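Local coordinates for protein aromatic amino acid beta-eliminating lyase/threonine aldolase (Exiguobacterium sibiricum, PDB 3LWS) that belongs to the beta-eliminating lyase family, within the wider clan of fold-type I pyridoxal-phosphate-dependent proteins, at residues 28-33 with 247-252; 90-95 with 116-121; 169-174 with 196-201; 288-293 with 329-334. One frame throughout, in Å; residues are numbered along the deposited sequence.

Overall arrangement
The four contacts sample both sheets and a helix pair. Interaction 1 joins helix 24-31 to helix 241-254, and interactions 2 and 3 fall, in that order, within the chain between those helices. Both belong to the seven-stranded mixed sheet, the core of the large domain in the fold-type I family. Interaction 2 is at its edge strand 114-117 and interaction 3 further in, their centres about 15 Å apart. Interaction 4 comes last, in the separate four-stranded antiparallel sheet, its centre about 24 Å from that of interaction 2 and about 25 Å from that of interaction 1. No two touch: interactions 2 and 3 hold two places in one sheet, the others a second sheet and a helix pair.

Interaction 1. Residues 28-33 with 247-252; sequences KTAFAA and ADYYYE
Ala30 sits over the face of the Tyr249 ring, where helix 24-31 meets helix 241-254. Its CA lies 4.0 Å from the centroid of the Tyr249 ring and 16° off the ring normal, a CH-pi contact. Tyr249 presents this face because its CG is anti to the backbone N (chi1 179°), which sends the ring out from its own helix toward the other one. The methyl of Ala30 serves two tyrosines: CB is 4.0 Å from Tyr249 CB and 3.9 Å from Tyr250 CE2, approaching the second ring obliquely. The two rings also meet, Tyr249 CD2 standing 3.6 Å above the middle of the Tyr250 ring. Farther out, Thr29 slants across the end of Tyr249 and brings its CG2 to 3.5 Å from the OH of Tyr249. The small methyl of alanine suits the middle, since it lets CA itself come down on the ring. Thr29 OG1 bonds back to Gly25 O within its own helix, whereas Tyr250 OH reaches across to Val26 O. Dispersion and the CH-pi contact thus make the contact itself, while the Tyr250 hydroxyl adds a hydrogen bond between the helices just beside it.

Interaction 2. Residues 90-95 with 116-121; sequences TVAYHP and ILVGAA
Pro95, Ile116 and Leu117 bury the most surface where two parallel strands, 90-93 and 114-117, pair in a beta-alpha-beta unit at the edge of the mixed sheet. Leu117 bridges two partners. Its CB rests 4.1 Å from Pro95 CB, while its CD2 reaches 3.5 Å from Tyr93 CE1, the leucine and tyrosine side chains running side by side in the same direction. The tyrosine hydroxyl continues to Glu100 of helix 98-101. Ile116 belongs to the other face of the sheet, with Ala92. Its CG1 lies beside the backbone N (chi1 -66°), and from there the isoleucine slants across Thr90, its CD1 3.7 Å from Thr90 CG2. Branched and apolar, isoleucine suits an extended backbone and covers the small Ala92 beside it. The backbones are joined by Ile116 N to Val91 O at 2.9 Å, Tyr93 N to Ile116 O at 3.2 Å and Val118 N to Tyr93 O at 2.8 Å. The next amide in this alternation would be that of Pro95, and proline has no N-H to give. The ladder therefore stops, and in place of a donor the ring carbon Pro95 CD lies 3.3 Å from Val118 O.

Interaction 3. Residues 169-174 with 196-201; sequences GIRLHL and LFDSIY
The Phe197 ring carries Leu174 on one face, with Leu174 CB 3.7 Å from the centroid of the Phe197 ring and 13° off its normal, while Leu172 O lies at the ring edge in its plane. Leu172 CG comes in obliquely, 3.4 Å from Phe197 CD2, so the two leucines grip the phenyl group from different sides. The other flat group, the imidazole of His173, meets Ser199 at its edge: His173 ND1 and Ser199 OG share a hydrogen bond of 2.9 Å. Ser199 OG stands between its backbone N and carbonyl carbon (chi1 51°), which suits this bond to the neighbouring strand. Both polar groups have a second tie to helix 71-86, His173 NE2 to Gln75 and Ser199 OG to Trp82. Asp198, just before strand 199-203, extends the pairing, and aspartate suits the place because its carboxylate can take the Leu172 N-H. Its OD2 accepts Leu172 N at 2.6 Å through the anti lone pair, and Asp198 N returns a bond to Leu172 O at 2.8 Å, in the carbonyl plane. Leu174 then continues the parallel ladder, Leu174 N to Ser199 O at 3.0 Å and Tyr201 N to Leu174 O at 2.9 Å. Strands 171-176 and 199-203 thus lie inside the mixed sheet, between strands 138-142 and 214-218, with helix 71-86 touching His173 and helix 155-167 touching Leu172 on the other side.

Interaction 4. Residues 288-293 with 329-334; sequences NMFHLH and TEISVG
Two central strands of the four-stranded antiparallel sheet pair here, with His291 beside Glu330 and Phe290 beside Ile331. His291 NE2 donates to Glu330 OE1 at 2.9 Å, using the anti lone pair of that oxygen, and the imidazole and carboxylate planes are 16° apart. The same OE1 forms a salt bridge with Arg146, so two partners grip it and help to fix the carboxylate's rotation. Selenomethionine Met289 shares the face, its CE 3.4 Å from Glu330 OE1. On the opposite face Phe290 and Ile331 run side by side, and Ile331 CB stands over the phenyl ring of Phe290, 4.0 Å from its centroid, in a CH-pi contact. Leu292 CB packs 3.9 Å from Thr329 CG2. Backbone bonds such as Leu292 N to Thr329 O at 2.8 Å join the strands. Just before strand 289-295, Asn288 carries its CG between the backbone N and carbonyl carbon (chi1 64°), and its amide suits the place by giving an N-H from ND2 to Val333 O, 2.9 Å away and just past the other strand. Helix 258-273 covers Leu292 and Val333, and an antiparallel sheet backed by helices is typical of the small C-terminal domain in fold-type I proteins.

Interaction 1. Residues 28-33 with 247-252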
loop_
_atom_site.group_PDB
_atom_site.type_symbol
_atom_site.label_atom_id
_atom_site.label_comp_id
_atom_site.label_asym_id
_atom_site.label_seq_id
_atom_site.Cartn_x
_atom_site.Cartn_y
_atom_site.Cartn_z
ATOM N N LYS A 28 2.495 -15.546 -8.084
ATOM C CA LYS A 28 3.261 -16.177 -9.162
ATOM C C LYS A 28 2.371 -16.624 -10.317
ATOM O O LYS A 28 2.702 -16.389 -11.456
ATOM C CB LYS A 28 4.187 -17.287 -8.666
ATOM C CG LYS A 28 5.316 -16.749 -7.767
ATOM C CD LYS A 28 6.302 -17.814 -7.334
ATOM C CE LYS A 28 7.115 -18.352 -8.479
ATOM N NZ LYS A 28 8.364 -18.990 -8.057
ATOM N N THR A 29 1.213 -17.175 -10.026
ATOM C CA THR A 29 0.313 -17.563 -11.084
ATOM C C THR A 29 -0.142 -16.356 -11.925
ATOM O O THR A 29 -0.149 -16.442 -13.140
ATOM C CB THR A 29 -0.903 -18.293 -10.585
ATOM O OG1 THR A 29 -0.495 -19.487 -9.927
ATOM C CG2 THR A 29 -1.825 -18.652 -11.763
ATOM N N ALA A 30 -0.525 -15.251 -11.287
ATOM C CA ALA A 30 -0.944 -14.039 -12.041
ATOM C C ALA A 30 0.168 -13.507 -12.979
ATOM O O ALA A 30 -0.084 -12.924 -14.029
ATOM C CB ALA A 30 -1.378 -12.920 -11.043
ATOM N N PHE A 31 1.416 -13.683 -12.582
ATOM C CA PHE A 31 2.547 -13.143 -13.340
ATOM C C PHE A 31 3.241 -14.082 -14.358
ATOM O O PHE A 31 4.032 -13.611 -15.216
ATOM C CB PHE A 31 3.568 -12.600 -12.368
ATOM C CG PHE A 31 3.260 -11.206 -11.927
ATOM C CD1 PHE A 31 2.347 -10.971 -10.903
ATOM C CD2 PHE A 31 3.883 -10.129 -12.538
ATOM C CE1 PHE A 31 2.053 -9.679 -10.495
ATOM C CE2 PHE A 31 3.587 -8.846 -12.146
ATOM C CZ PHE A 31 2.668 -8.624 -11.115
ATOM N N ALA A 32 2.936 -15.369 -14.286
ATOM C CA ALA A 32 3.718 -16.398 -15.018
ATOM C C ALA A 32 3.803 -16.190 -16.535
ATOM O O ALA A 32 4.750 -16.644 -17.177
ATOM C CB ALA A 32 3.204 -17.830 -14.664
ATOM N N ALA A 33 2.839 -15.491 -17.106
ATOM C CA ALA A 33 2.824 -15.196 -18.521
ATOM C C ALA A 33 3.075 -13.695 -18.820
ATOM O O ALA A 33 2.918 -13.257 -19.959
ATOM C CB ALA A 33 1.491 -15.647 -19.101
ATOM N N ALA A 247 -4.730 -8.326 -9.702
ATOM C CA ALA A 247 -6.145 -7.925 -9.644
ATOM C C ALA A 247 -6.876 -8.168 -10.948
ATOM O O ALA A 247 -7.941 -8.804 -10.986
ATOM C CB ALA A 247 -6.246 -6.424 -9.266
ATOM N N ASP A 248 -6.287 -7.688 -12.039
ATOM C CA ASP A 248 -6.863 -7.871 -13.368
ATOM C C ASP A 248 -6.932 -9.337 -13.786
ATOM O O ASP A 248 -7.942 -9.755 -14.336
ATOM C CB ASP A 248 -6.038 -7.096 -14.413
ATOM C CG ASP A 248 -6.883 -6.593 -15.575
ATOM O OD1 ASP A 248 -8.116 -6.650 -15.512
ATOM O OD2 ASP A 248 -6.303 -6.107 -16.531
ATOM N N TYR A 249 -5.861 -10.095 -13.528
ATOM C CA TYR A 249 -5.835 -11.538 -13.786
ATOM C C TYR A 249 -6.939 -12.294 -13.074
ATOM O O TYR A 249 -7.576 -13.154 -13.696
ATOM C CB TYR A 249 -4.499 -12.172 -13.372
ATOM C CG TYR A 249 -4.419 -13.673 -13.599
ATOM C CD1 TYR A 249 -3.862 -14.195 -14.758
ATOM C CD2 TYR A 249 -4.861 -14.575 -12.638
ATOM C CE1 TYR A 249 -3.812 -15.576 -14.982
ATOM C CE2 TYR A 249 -4.795 -15.976 -12.860
ATOM C CZ TYR A 249 -4.261 -16.443 -14.035
ATOM O OH TYR A 249 -4.172 -17.791 -14.251
ATOM N N TYR A 250 -7.136 -12.040 -11.765
ATOM C CA TYR A 250 -8.199 -12.786 -11.034
ATOM C C TYR A 250 -9.570 -12.282 -11.420
ATOM O O TYR A 250 -10.539 -13.039 -11.406
ATOM C CB TYR A 250 -7.928 -12.838 -9.522
ATOM C CG TYR A 250 -6.733 -13.729 -9.283
ATOM C CD1 TYR A 250 -6.824 -15.106 -9.470
ATOM C CD2 TYR A 250 -5.500 -13.208 -8.934
ATOM C CE1 TYR A 250 -5.741 -15.912 -9.312
ATOM C CE2 TYR A 250 -4.411 -14.019 -8.768
ATOM C CZ TYR A 250 -4.529 -15.356 -8.974
ATOM O OH TYR A 250 -3.446 -16.171 -8.787
ATOM N N TYR A 251 -9.649 -11.010 -11.809
ATOM C CA TYR A 251 -10.881 -10.485 -12.383
ATOM C C TYR A 251 -11.226 -11.247 -13.672
ATOM O O TYR A 251 -12.325 -11.793 -13.792
ATOM C CB TYR A 251 -10.814 -8.967 -12.637
ATOM C CG TYR A 251 -12.039 -8.458 -13.342
ATOM C CD1 TYR A 251 -13.211 -8.191 -12.637
ATOM C CD2 TYR A 251 -12.057 -8.305 -14.733
ATOM C CE1 TYR A 251 -14.358 -7.747 -13.284
ATOM C CE2 TYR A 251 -13.216 -7.857 -15.389
ATOM C CZ TYR A 251 -14.355 -7.589 -14.665
ATOM O OH TYR A 251 -15.492 -7.146 -15.287
ATOM N N GLU A 252 -10.297 -11.305 -14.620
ATOM C CA GLU A 252 -10.590 -12.007 -15.863
ATOM C C GLU A 252 -10.900 -13.474 -15.587
ATOM O O GLU A 252 -11.875 -14.002 -16.149
ATOM C CB GLU A 252 -9.457 -11.839 -16.887
ATOM C CG GLU A 252 -9.368 -10.438 -17.408
ATOM C CD GLU A 252 -10.632 -9.984 -18.128
ATOM O OE1 GLU A 252 -11.267 -10.821 -18.811
ATOM O OE2 GLU A 252 -10.999 -8.805 -17.997
#

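Interaction 2. Residues 90-95 with 116-121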
loop_
_atom_site.group_PDB
_atom_site.type_symbol
_atom_site.label_atom_id
_atom_site.label_comp_id
_atom_site.label_asym_id
_atom_site.label_seq_id
_atom_site.Cartn_x
_atom_site.Cartn_y
_atom_site.Cartn_z
ATOM N N THR A 90 -20.752 15.424 8.461
ATOM C CA THR A 90 -21.441 14.247 8.991
ATOM C C THR A 90 -21.755 13.277 7.856
ATOM O O THR A 90 -22.229 13.682 6.804
ATOM C CB THR A 90 -22.735 14.625 9.754
ATOM O OG1 THR A 90 -22.392 15.437 10.885
ATOM C CG2 THR A 90 -23.482 13.366 10.234
ATOM N N VAL A 91 -21.480 11.996 8.086
ATOM C CA VAL A 91 -21.798 10.933 7.132
ATOM C C VAL A 91 -22.671 9.900 7.855
ATOM O O VAL A 91 -22.663 9.825 9.085
ATOM C CB VAL A 91 -20.517 10.301 6.542
ATOM C CG1 VAL A 91 -19.637 11.379 5.863
ATOM C CG2 VAL A 91 -19.747 9.545 7.606
ATOM N N ALA A 92 -23.458 9.153 7.109
ATOM C CA ALA A 92 -24.264 8.119 7.688
ATOM C C ALA A 92 -24.060 6.754 6.995
ATOM O O ALA A 92 -23.820 6.645 5.768
ATOM C CB ALA A 92 -25.745 8.535 7.699
ATOM N N TYR A 93 -24.154 5.711 7.802
ATOM C CA TYR A 93 -24.044 4.343 7.334
ATOM C C TYR A 93 -24.541 3.355 8.398
ATOM O O TYR A 93 -24.949 3.764 9.492
ATOM C CB TYR A 93 -22.597 4.017 6.894
ATOM C CG TYR A 93 -21.459 4.395 7.833
ATOM C CD1 TYR A 93 -21.470 4.022 9.154
ATOM C CD2 TYR A 93 -20.339 5.071 7.359
ATOM C CE1 TYR A 93 -20.413 4.348 10.023
ATOM C CE2 TYR A 93 -19.252 5.358 8.220
ATOM C CZ TYR A 93 -19.333 4.992 9.556
ATOM O OH TYR A 93 -18.330 5.257 10.432
ATOM N N HIS A 94 -24.563 2.071 8.041
ATOM C CA HIS A 94 -24.943 0.978 8.969
ATOM C C HIS A 94 -23.999 0.941 10.205
ATOM O O HIS A 94 -22.810 1.201 10.058
ATOM C CB HIS A 94 -24.891 -0.367 8.199
ATOM C CG HIS A 94 -25.526 -1.517 8.924
ATOM N ND1 HIS A 94 -24.843 -2.310 9.832
ATOM C CD2 HIS A 94 -26.795 -1.986 8.892
ATOM C CE1 HIS A 94 -25.676 -3.208 10.329
ATOM N NE2 HIS A 94 -26.861 -3.044 9.765
ATOM N N PRO A 95 -24.513 0.568 11.412
ATOM C CA PRO A 95 -23.614 0.520 12.600
ATOM C C PRO A 95 -22.404 -0.436 12.486
ATOM O O PRO A 95 -21.405 -0.238 13.150
ATOM C CB PRO A 95 -24.530 0.066 13.744
ATOM C CG PRO A 95 -25.945 0.156 13.241
ATOM C CD PRO A 95 -25.930 0.331 11.758
ATOM N N ILE A 116 -23.405 9.149 11.776
ATOM C CA ILE A 116 -24.703 8.737 12.310
ATOM C C ILE A 116 -24.875 7.304 11.901
ATOM O O ILE A 116 -24.775 7.002 10.703
ATOM C CB ILE A 116 -25.872 9.541 11.714
ATOM C CG1 ILE A 116 -25.797 11.010 12.149
ATOM C CG2 ILE A 116 -27.242 8.890 12.077
ATOM C CD1 ILE A 116 -26.733 11.922 11.383
ATOM N N LEU A 117 -25.121 6.420 12.868
ATOM C CA LEU A 117 -25.284 4.998 12.578
ATOM C C LEU A 117 -26.764 4.755 12.316
ATOM O O LEU A 117 -27.585 5.103 13.126
ATOM C CB LEU A 117 -24.722 4.147 13.715
ATOM C CG LEU A 117 -23.269 4.486 14.129
ATOM C CD1 LEU A 117 -22.766 3.554 15.309
ATOM C CD2 LEU A 117 -22.312 4.431 12.962
ATOM N N VAL A 118 -27.102 4.227 11.143
ATOM C CA VAL A 118 -28.488 4.226 10.693
ATOM C C VAL A 118 -29.096 2.855 10.960
ATOM O O VAL A 118 -28.571 1.856 10.504
ATOM C CB VAL A 118 -28.620 4.533 9.180
ATOM C CG1 VAL A 118 -30.042 4.933 8.861
ATOM C CG2 VAL A 118 -27.659 5.608 8.749
ATOM N N GLY A 119 -30.190 2.813 11.704
ATOM C CA GLY A 119 -30.972 1.576 11.878
ATOM C C GLY A 119 -30.547 0.771 13.090
ATOM O O GLY A 119 -30.343 1.348 14.148
ATOM N N ALA A 120 -30.477 -0.549 12.947
ATOM C CA ALA A 120 -30.004 -1.447 14.025
ATOM C C ALA A 120 -28.877 -2.369 13.549
ATOM O O ALA A 120 -28.822 -2.736 12.377
ATOM C CB ALA A 120 -31.186 -2.293 14.588
ATOM N N ALA A 121 -28.007 -2.766 14.473
ATOM C CA ALA A 121 -26.843 -3.610 14.185
ATOM C C ALA A 121 -27.179 -4.969 13.568
ATOM O O ALA A 121 -26.383 -5.533 12.822
ATOM C CB ALA A 121 -26.055 -3.839 15.442
#

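Interaction 3. Residues 169-174 with 196-201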
loop_
_atom_site.group_PDB
_atom_site.type_symbol
_atom_site.label_atom_id
_atom_site.label_comp_id
_atom_site.label_asym_id
_atom_site.label_seq_id
_atom_site.Cartn_x
_atom_site.Cartn_y
_atom_site.Cartn_z
ATOM N N GLY A 169 -29.669 16.250 -2.226
ATOM C CA GLY A 169 -28.278 16.718 -2.231
ATOM C C GLY A 169 -27.284 15.916 -1.422
ATOM O O GLY A 169 -26.203 16.379 -1.188
ATOM N N ILE A 170 -27.666 14.707 -1.004
ATOM C CA ILE A 170 -26.803 13.783 -0.271
ATOM C C ILE A 170 -26.034 12.911 -1.263
ATOM O O ILE A 170 -26.632 12.292 -2.115
ATOM C CB ILE A 170 -27.673 12.861 0.650
ATOM C CG1 ILE A 170 -28.330 13.708 1.760
ATOM C CG2 ILE A 170 -26.833 11.714 1.200
ATOM C CD1 ILE A 170 -29.578 13.178 2.285
ATOM N N ARG A 171 -24.720 12.817 -1.133
ATOM C CA ARG A 171 -23.931 11.963 -2.023
ATOM C C ARG A 171 -24.118 10.507 -1.615
ATOM O O ARG A 171 -24.204 10.215 -0.427
ATOM C CB ARG A 171 -22.451 12.348 -1.980
ATOM C CG ARG A 171 -22.180 13.783 -2.488
ATOM C CD ARG A 171 -22.367 13.956 -4.010
ATOM N NE ARG A 171 -22.109 15.355 -4.360
ATOM C CZ ARG A 171 -22.966 16.373 -4.209
ATOM N NH1 ARG A 171 -24.213 16.204 -3.760
ATOM N NH2 ARG A 171 -22.557 17.597 -4.504
ATOM N N LEU A 172 -24.235 9.605 -2.583
ATOM C CA LEU A 172 -24.441 8.190 -2.282
ATOM C C LEU A 172 -23.224 7.388 -2.680
ATOM O O LEU A 172 -22.826 7.338 -3.863
ATOM C CB LEU A 172 -25.707 7.672 -2.937
ATOM C CG LEU A 172 -26.292 6.382 -2.413
ATOM C CD1 LEU A 172 -26.659 6.495 -0.971
ATOM C CD2 LEU A 172 -27.513 6.034 -3.278
ATOM N N HIS A 173 -22.605 6.778 -1.676
ATOM C CA HIS A 173 -21.395 6.010 -1.892
ATOM C C HIS A 173 -21.642 4.521 -1.722
ATOM O O HIS A 173 -22.302 4.105 -0.768
ATOM C CB HIS A 173 -20.288 6.445 -0.951
ATOM C CG HIS A 173 -19.054 5.596 -1.069
ATOM N ND1 HIS A 173 -18.152 5.746 -2.104
ATOM C CD2 HIS A 173 -18.646 4.516 -0.362
ATOM C CE1 HIS A 173 -17.197 4.836 -1.975
ATOM N NE2 HIS A 173 -17.479 4.070 -0.930
ATOM N N LEU A 174 -21.100 3.713 -2.644
ATOM C CA LEU A 174 -21.243 2.241 -2.561
ATOM C C LEU A 174 -19.944 1.589 -2.062
ATOM O O LEU A 174 -18.863 1.784 -2.622
ATOM C CB LEU A 174 -21.671 1.629 -3.904
ATOM C CG LEU A 174 -21.657 0.094 -4.040
ATOM C CD1 LEU A 174 -22.518 -0.593 -2.982
ATOM C CD2 LEU A 174 -22.103 -0.353 -5.467
ATOM N N LEU A 196 -26.452 3.966 -9.869
ATOM C CA LEU A 196 -27.313 4.577 -8.861
ATOM C C LEU A 196 -26.584 5.420 -7.794
ATOM O O LEU A 196 -27.223 6.085 -6.975
ATOM C CB LEU A 196 -28.130 3.483 -8.180
ATOM C CG LEU A 196 -29.055 2.605 -9.033
ATOM C CD1 LEU A 196 -29.924 1.720 -8.139
ATOM C CD2 LEU A 196 -29.918 3.388 -9.974
ATOM N N PHE A 197 -25.257 5.347 -7.799
ATOM C CA PHE A 197 -24.407 5.951 -6.807
ATOM C C PHE A 197 -23.501 7.027 -7.394
ATOM O O PHE A 197 -23.156 7.017 -8.583
ATOM C CB PHE A 197 -23.526 4.865 -6.178
ATOM C CG PHE A 197 -24.294 3.853 -5.372
ATOM C CD1 PHE A 197 -24.929 2.787 -5.993
ATOM C CD2 PHE A 197 -24.413 3.993 -4.000
ATOM C CE1 PHE A 197 -25.639 1.855 -5.245
ATOM C CE2 PHE A 197 -25.116 3.064 -3.241
ATOM C CZ PHE A 197 -25.742 2.003 -3.858
ATOM N N ASP A 198 -23.084 7.944 -6.535
ATOM C CA ASP A 198 -22.159 8.994 -6.925
ATOM C C ASP A 198 -20.714 8.465 -7.055
ATOM O O ASP A 198 -19.973 8.829 -7.986
ATOM C CB ASP A 198 -22.279 10.156 -5.921
ATOM C CG ASP A 198 -23.662 10.755 -5.932
ATOM O OD1 ASP A 198 -23.950 11.413 -6.921
ATOM O OD2 ASP A 198 -24.495 10.512 -5.030
ATOM N N SER A 199 -20.340 7.562 -6.152
ATOM C CA SER A 199 -19.017 6.992 -6.112
ATOM C C SER A 199 -19.093 5.488 -5.717
ATOM O O SER A 199 -20.067 5.042 -5.129
ATOM C CB SER A 199 -18.133 7.801 -5.142
ATOM O OG SER A 199 -18.763 7.983 -3.871
ATOM N N ILE A 200 -18.060 4.731 -6.049
ATOM C CA ILE A 200 -18.056 3.293 -5.807
ATOM C C ILE A 200 -16.670 2.805 -5.458
ATOM O O ILE A 200 -15.694 3.226 -6.046
ATOM C CB ILE A 200 -18.536 2.472 -7.045
ATOM C CG1 ILE A 200 -19.862 2.999 -7.591
ATOM C CG2 ILE A 200 -18.665 0.937 -6.661
ATOM C CD1 ILE A 200 -19.728 4.208 -8.587
ATOM N N TYR A 201 -16.608 1.894 -4.508
ATOM C CA TYR A 201 -15.415 1.200 -4.140
ATOM C C TYR A 201 -15.669 -0.240 -4.489
ATOM O O TYR A 201 -16.743 -0.774 -4.182
ATOM C CB TYR A 201 -15.148 1.314 -2.641
ATOM C CG TYR A 201 -14.498 0.089 -1.998
ATOM C CD1 TYR A 201 -13.265 -0.397 -2.437
ATOM C CD2 TYR A 201 -15.080 -0.544 -0.929
ATOM C CE1 TYR A 201 -12.701 -1.507 -1.875
ATOM C CE2 TYR A 201 -14.495 -1.659 -0.334
ATOM C CZ TYR A 201 -13.319 -2.133 -0.807
ATOM O OH TYR A 201 -12.740 -3.225 -0.194
#

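Interaction 4. Residues 288-293 with 329-334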
loop_
_atom_site.group_PDB
_atom_site.type_symbol
_atom_site.label_atom_id
_atom_site.label_comp_id
_atom_site.label_asym_id
_atom_site.label_seq_id
_atom_site.Cartn_x
_atom_site.Cartn_y
_atom_site.Cartn_z
ATOM N N ASN A 288 -22.824 -15.395 -2.706
ATOM C CA ASN A 288 -21.983 -16.536 -2.383
ATOM C C ASN A 288 -21.768 -16.717 -0.883
ATOM O O ASN A 288 -21.102 -17.650 -0.486
ATOM C CB ASN A 288 -20.613 -16.440 -3.060
ATOM C CG ASN A 288 -19.813 -15.280 -2.573
ATOM O OD1 ASN A 288 -20.361 -14.224 -2.292
ATOM N ND2 ASN A 288 -18.510 -15.489 -2.409
HETATM N N MSE A 289 -22.326 -15.826 -0.069
HETATM C CA MSE A 289 -22.017 -15.816 1.354
HETATM C C MSE A 289 -23.247 -15.988 2.215
HETATM O O MSE A 289 -24.373 -15.693 1.806
HETATM C CB MSE A 289 -21.288 -14.518 1.722
HETATM C CG MSE A 289 -22.211 -13.319 1.927
HETATM SE SE MSE A 289 -21.272 -11.864 2.805
HETATM C CE MSE A 289 -21.124 -12.608 4.608
ATOM N N PHE A 290 -22.990 -16.451 3.429
ATOM C CA PHE A 290 -23.939 -16.425 4.515
ATOM C C PHE A 290 -23.192 -16.590 5.847
ATOM O O PHE A 290 -22.001 -16.927 5.864
ATOM C CB PHE A 290 -25.000 -17.513 4.343
ATOM C CG PHE A 290 -24.455 -18.907 4.132
ATOM C CD1 PHE A 290 -24.226 -19.394 2.848
ATOM C CD2 PHE A 290 -24.208 -19.749 5.218
ATOM C CE1 PHE A 290 -23.758 -20.697 2.651
ATOM C CE2 PHE A 290 -23.729 -21.038 5.029
ATOM C CZ PHE A 290 -23.520 -21.522 3.742
ATOM N N HIS A 291 -23.879 -16.375 6.960
ATOM C CA HIS A 291 -23.309 -16.777 8.242
ATOM C C HIS A 291 -23.924 -18.072 8.689
ATOM O O HIS A 291 -25.097 -18.317 8.451
ATOM C CB HIS A 291 -23.457 -15.702 9.313
ATOM C CG HIS A 291 -22.581 -14.504 9.095
ATOM N ND1 HIS A 291 -22.653 -13.382 9.883
ATOM C CD2 HIS A 291 -21.617 -14.250 8.166
ATOM C CE1 HIS A 291 -21.786 -12.481 9.449
ATOM N NE2 HIS A 291 -21.129 -12.990 8.422
ATOM N N LEU A 292 -23.103 -18.884 9.329
ATOM C CA LEU A 292 -23.478 -20.203 9.793
ATOM C C LEU A 292 -23.432 -20.168 11.320
ATOM O O LEU A 292 -22.348 -20.080 11.893
ATOM C CB LEU A 292 -22.491 -21.235 9.253
ATOM C CG LEU A 292 -22.707 -22.689 9.665
ATOM C CD1 LEU A 292 -24.075 -23.175 9.181
ATOM C CD2 LEU A 292 -21.571 -23.541 9.097
ATOM N N HIS A 293 -24.610 -20.253 11.924
ATOM C CA HIS A 293 -24.874 -20.260 13.369
ATOM C C HIS A 293 -25.153 -21.669 13.944
ATOM O O HIS A 293 -26.016 -22.399 13.416
ATOM C CB HIS A 293 -26.175 -19.499 13.589
ATOM C CG HIS A 293 -26.085 -18.037 13.313
ATOM N ND1 HIS A 293 -26.738 -17.101 14.079
ATOM C CD2 HIS A 293 -25.424 -17.346 12.361
ATOM C CE1 HIS A 293 -26.482 -15.894 13.605
ATOM N NE2 HIS A 293 -25.672 -16.018 12.574
ATOM N N THR A 329 -19.851 -18.549 12.215
ATOM C CA THR A 329 -18.753 -18.423 11.281
ATOM C C THR A 329 -19.300 -17.928 9.951
ATOM O O THR A 329 -20.509 -18.032 9.670
ATOM C CB THR A 329 -18.006 -19.730 11.080
ATOM O OG1 THR A 329 -16.709 -19.443 10.526
ATOM C CG2 THR A 329 -18.782 -20.691 10.138
ATOM N N GLU A 330 -18.420 -17.377 9.141
ATOM C CA GLU A 330 -18.827 -16.814 7.849
ATOM C C GLU A 330 -18.364 -17.744 6.695
ATOM O O GLU A 330 -17.226 -18.154 6.643
ATOM C CB GLU A 330 -18.249 -15.421 7.690
ATOM C CG GLU A 330 -18.585 -14.727 6.380
ATOM C CD GLU A 330 -18.085 -13.296 6.348
ATOM O OE1 GLU A 330 -18.686 -12.422 7.013
ATOM O OE2 GLU A 330 -17.080 -13.055 5.660
ATOM N N ILE A 331 -19.273 -18.074 5.799
ATOM C CA ILE A 331 -18.963 -18.907 4.622
ATOM C C ILE A 331 -19.045 -18.008 3.403
ATOM O O ILE A 331 -20.070 -17.373 3.199
ATOM C CB ILE A 331 -20.031 -20.019 4.441
ATOM C CG1 ILE A 331 -20.128 -20.934 5.672
ATOM C CG2 ILE A 331 -19.773 -20.800 3.144
ATOM C CD1 ILE A 331 -18.837 -21.571 6.134
ATOM N N SER A 332 -17.996 -17.950 2.595
ATOM C CA SER A 332 -18.064 -17.278 1.282
ATOM C C SER A 332 -17.626 -18.294 0.209
ATOM O O SER A 332 -16.506 -18.780 0.252
ATOM C CB SER A 332 -17.143 -16.067 1.255
ATOM O OG SER A 332 -17.584 -15.054 2.180
ATOM N N VAL A 333 -18.498 -18.626 -0.737
ATOM C CA VAL A 333 -18.177 -19.690 -1.719
ATOM C C VAL A 333 -17.312 -19.142 -2.871
ATOM O O VAL A 333 -17.584 -18.049 -3.453
ATOM C CB VAL A 333 -19.470 -20.425 -2.241
ATOM C CG1 VAL A 333 -19.153 -21.431 -3.406
ATOM C CG2 VAL A 333 -20.185 -21.163 -1.125
ATOM N N GLY A 334 -16.289 -19.931 -3.217
ATOM C CA GLY A 334 -15.335 -19.637 -4.281
ATOM C C GLY A 334 -14.913 -20.918 -4.991
ATOM O O GLY A 334 -15.667 -21.888 -5.019
#